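Local coordinates for pseudoalteromonas arctica PAMC 21717 (Pseudoalteromonas arctica, PDB 5YL7), which hydrolyses peptide bonds in proteins as a cold-active, calcium-binding serine protease of the subtilase family, at residues A[164-172]-A[189-199]. Sequence-based numbering, arbitrary orientation.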
loop_
_atom_site.group_PDB
_atom_site.type_symbol
_atom_site.label_atom_id
_atom_site.label_comp_id
_atom_site.label_asym_id
_atom_site.label_seq_id
_atom_site.Cartn_x
_atom_site.Cartn_y
_atom_site.Cartn_z
ATOM N N PRO A 164 -11.583 -9.869 -8.637
ATOM C CA PRO A 164 -11.667 -9.688 -7.191
ATOM C C PRO A 164 -10.311 -9.919 -6.548
ATOM O O PRO A 164 -9.546 -10.786 -6.909
ATOM C CB PRO A 164 -12.703 -10.700 -6.688
ATOM C CG PRO A 164 -12.803 -11.646 -7.867
ATOM C CD PRO A 164 -12.446 -10.957 -9.121
ATOM N N ALA A 165 -10.031 -9.090 -5.523
ATOM C CA ALA A 165 -8.723 -9.074 -4.857
ATOM C C ALA A 165 -8.605 -10.048 -3.730
ATOM O O ALA A 165 -9.542 -10.222 -2.958
ATOM C CB ALA A 165 -8.352 -7.683 -4.418
ATOM N N ASP A 166 -7.454 -10.637 -3.584
ATOM C CA ASP A 166 -7.067 -11.379 -2.404
ATOM C C ASP A 166 -6.616 -10.514 -1.228
ATOM O O ASP A 166 -6.771 -10.849 -0.080
ATOM C CB ASP A 166 -5.926 -12.343 -2.782
ATOM C CG ASP A 166 -6.273 -13.235 -3.929
ATOM O OD1 ASP A 166 -7.095 -14.120 -3.677
ATOM O OD2 ASP A 166 -5.875 -13.075 -5.074
ATOM N N VAL A 167 -6.081 -9.350 -1.610
ATOM C CA VAL A 167 -5.452 -8.428 -0.620
ATOM C C VAL A 167 -5.918 -7.009 -1.017
ATOM O O VAL A 167 -5.892 -6.697 -2.210
ATOM C CB VAL A 167 -3.939 -8.506 -0.679
ATOM C CG1 VAL A 167 -3.292 -7.544 0.309
ATOM C CG2 VAL A 167 -3.436 -9.900 -0.531
ATOM N N ILE A 168 -6.277 -6.203 -0.035
ATOM C CA ILE A 168 -6.481 -4.742 -0.222
ATOM C C ILE A 168 -5.370 -4.063 0.502
ATOM O O ILE A 168 -5.068 -4.362 1.683
ATOM C CB ILE A 168 -7.828 -4.314 0.312
ATOM C CG1 ILE A 168 -8.952 -4.712 -0.705
ATOM C CG2 ILE A 168 -7.907 -2.867 0.656
ATOM C CD1 ILE A 168 -10.321 -4.670 -0.102
ATOM N N ASN A 169 -4.774 -3.066 -0.142
ATOM C CA ASN A 169 -3.855 -2.093 0.492
ATOM C C ASN A 169 -4.483 -0.740 0.559
ATOM O O ASN A 169 -4.925 -0.194 -0.467
ATOM C CB ASN A 169 -2.523 -2.043 -0.294
ATOM C CG ASN A 169 -1.507 -1.195 0.399
ATOM O OD1 ASN A 169 -0.742 -1.684 1.228
ATOM N ND2 ASN A 169 -1.528 0.147 0.130
ATOM N N MET A 170 -4.542 -0.154 1.748
ATOM C CA MET A 170 -5.009 1.226 1.958
ATOM C C MET A 170 -3.921 1.975 2.645
ATOM O O MET A 170 -3.771 2.065 3.893
ATOM C CB MET A 170 -6.285 1.324 2.830
ATOM C CG MET A 170 -7.506 0.897 1.975
ATOM S SD MET A 170 -9.089 1.342 2.798
ATOM C CE MET A 170 -8.860 0.051 3.422
ATOM N N SER A 171 -3.155 2.732 1.848
ATOM C CA SER A 171 -2.083 3.655 2.310
ATOM C C SER A 171 -2.702 5.019 2.435
ATOM O O SER A 171 -2.387 5.957 1.663
ATOM C CB SER A 171 -0.959 3.622 1.314
ATOM O OG SER A 171 -0.206 2.448 1.433
ATOM N N LEU A 172 -3.648 5.189 3.326
ATOM C CA LEU A 172 -4.485 6.400 3.463
ATOM C C LEU A 172 -5.084 6.454 4.813
ATOM O O LEU A 172 -5.107 5.418 5.539
ATOM C CB LEU A 172 -5.544 6.436 2.320
ATOM C CG LEU A 172 -6.565 5.281 2.346
ATOM C CD1 LEU A 172 -7.684 5.467 3.403
ATOM C CD2 LEU A 172 -7.261 5.064 1.016
ATOM N N ALA A 189 -15.542 -7.003 2.689
ATOM C CA ALA A 189 -14.314 -7.510 2.018
ATOM C C ALA A 189 -13.798 -8.781 2.679
ATOM O O ALA A 189 -13.461 -9.789 2.014
ATOM C CB ALA A 189 -13.253 -6.423 2.067
ATOM N N ARG A 190 -13.736 -8.769 4.025
ATOM C CA ARG A 190 -13.275 -9.975 4.764
ATOM C C ARG A 190 -14.139 -11.193 4.511
ATOM O O ARG A 190 -13.655 -12.284 4.292
ATOM C CB ARG A 190 -13.276 -9.691 6.267
ATOM C CG ARG A 190 -12.242 -8.655 6.697
ATOM C CD ARG A 190 -12.496 -8.221 8.110
ATOM N NE ARG A 190 -12.685 -9.302 9.063
ATOM C CZ ARG A 190 -11.740 -10.107 9.476
ATOM N NH1 ARG A 190 -10.487 -9.872 9.215
ATOM N NH2 ARG A 190 -11.993 -11.220 10.139
ATOM N N SER A 191 -15.456 -10.955 4.375
ATOM C CA SER A 191 -16.442 -12.104 4.151
ATOM C C SER A 191 -16.243 -12.651 2.759
ATOM O O SER A 191 -16.537 -13.830 2.489
ATOM C CB SER A 191 -17.826 -11.550 4.291
ATOM O OG SER A 191 -18.268 -10.777 3.185
ATOM N N ASN A 192 -15.741 -11.823 1.829
ATOM C CA ASN A 192 -15.416 -12.265 0.468
ATOM C C ASN A 192 -14.045 -12.865 0.382
ATOM O O ASN A 192 -13.603 -13.245 -0.721
ATOM C CB ASN A 192 -15.582 -11.089 -0.478
ATOM C CG ASN A 192 -16.992 -10.701 -0.720
ATOM O OD1 ASN A 192 -17.902 -11.611 -0.570
ATOM N ND2 ASN A 192 -17.270 -9.496 -1.116
ATOM N N GLY A 193 -13.276 -12.985 1.480
ATOM C CA GLY A 193 -12.011 -13.665 1.489
ATOM C C GLY A 193 -10.825 -12.700 1.372
ATOM O O GLY A 193 -9.682 -13.185 1.177
ATOM N N THR A 194 -11.055 -11.403 1.379
ATOM C CA THR A 194 -9.970 -10.403 1.107
ATOM C C THR A 194 -9.402 -9.933 2.432
ATOM O O THR A 194 -10.147 -9.453 3.335
ATOM C CB THR A 194 -10.554 -9.219 0.403
ATOM O OG1 THR A 194 -11.232 -9.672 -0.805
ATOM C CG2 THR A 194 -9.514 -8.193 0.045
ATOM N N VAL A 195 -8.077 -10.035 2.618
ATOM C CA VAL A 195 -7.369 -9.435 3.750
ATOM C C VAL A 195 -7.130 -7.961 3.492
ATOM O O VAL A 195 -6.846 -7.560 2.356
ATOM C CB VAL A 195 -6.090 -10.224 4.082
ATOM C CG1 VAL A 195 -5.031 -10.087 3.012
ATOM C CG2 VAL A 195 -5.501 -9.850 5.444
ATOM N N VAL A 196 -7.224 -7.165 4.552
ATOM C CA VAL A 196 -7.177 -5.701 4.437
ATOM C C VAL A 196 -5.957 -5.182 5.190
ATOM O O VAL A 196 -5.920 -5.363 6.413
ATOM C CB VAL A 196 -8.479 -5.082 4.939
ATOM C CG1 VAL A 196 -8.422 -3.577 4.736
ATOM C CG2 VAL A 196 -9.665 -5.624 4.167
ATOM N N VAL A 197 -5.032 -4.550 4.490
ATOM C CA VAL A 197 -3.796 -4.034 5.056
ATOM C C VAL A 197 -3.806 -2.547 4.978
ATOM O O VAL A 197 -4.066 -1.987 3.917
ATOM C CB VAL A 197 -2.598 -4.640 4.247
ATOM C CG1 VAL A 197 -1.271 -4.118 4.836
ATOM C CG2 VAL A 197 -2.612 -6.169 4.314
ATOM N N ILE A 198 -3.479 -1.876 6.117
ATOM C CA ILE A 198 -3.687 -0.446 6.261
ATOM C C ILE A 198 -2.486 0.210 6.910
ATOM O O ILE A 198 -1.840 -0.333 7.820
ATOM C CB ILE A 198 -4.947 -0.146 7.099
ATOM C CG1 ILE A 198 -6.149 -0.869 6.452
ATOM C CG2 ILE A 198 -5.168 1.363 7.185
ATOM C CD1 ILE A 198 -7.479 -0.671 7.143
ATOM N N ALA A 199 -2.132 1.392 6.376
ATOM C CA ALA A 199 -1.142 2.273 7.006
ATOM C C ALA A 199 -1.655 2.882 8.275
ATOM O O ALA A 199 -2.723 3.494 8.309
ATOM C CB ALA A 199 -0.754 3.350 6.074
HETATM O O HOH W 1 -10.750 -13.037 -2.241
HETATM O O HOH W 2 -7.001 -13.491 0.797
HETATM O O HOH W 3 -9.372 -14.427 -1.797
HETATM O O HOH W 4 -5.254 4.624 8.391
#
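The flat peptide groups of 167-170 and 195-199 are joined by backbone bonds in a parallel pairing, with Val167, Asn169, Val195 and Val197 on one face and Ile168, Met170, Val196 and Ile198 on the other. Val195 N opens the series on Asp166 O. Ile168 N donates to Val195 O at 2.8 Å, and Ile168 O receives Val197 N at 2.8 Å; Met170 is gripped by the same kind of partners, its N bonded to Val197 O and its O, at a longer 3.1 Å, to Ala199 N.

Just before the strand, Thr194 splits its branches. With OG1 beside its own backbone N (chi1 -56°), the hydroxyl donates to Ala165 O at 2.8 Å, while the Thr194 and Ile168 side chains cross at about a right angle, Thr194 CG2 3.6 Å from Ile168 CG1. Ile168 CD1 reaches on to Ala189 CB at 4.0 Å, tying strand to helix 180-191. Further along, the bent Met170 chain brings CE against Val196 CG1 (3.9 Å), the two side chains slanting past each other, and beside Ile198 CD1; helix 140-150 covers Met170. Across the sheet, Val167 CG2 lies alongside Val195 CG1 at 3.9 Å, and helix 280-297 packs on Asn169.

Gly193 closes the helix in a Schellman motif, and one water donates to both Asp166 O and Gly193 O. This is a beta-alpha-beta crossover in the central subtilase sheet: backbone bonds fix the register, Val167, Ile168, Met170, Val195, Val196 and Ile198 meet as apolar side chains, and the Thr194 hydroxyl is spent on a backbone carbonyl. Just past the strand, Ser171 OG bonds to Ser281 O and its side chain touches Asp41, both of the probable Ser-His-Asp triad, so the pairing ends beside the likely active site.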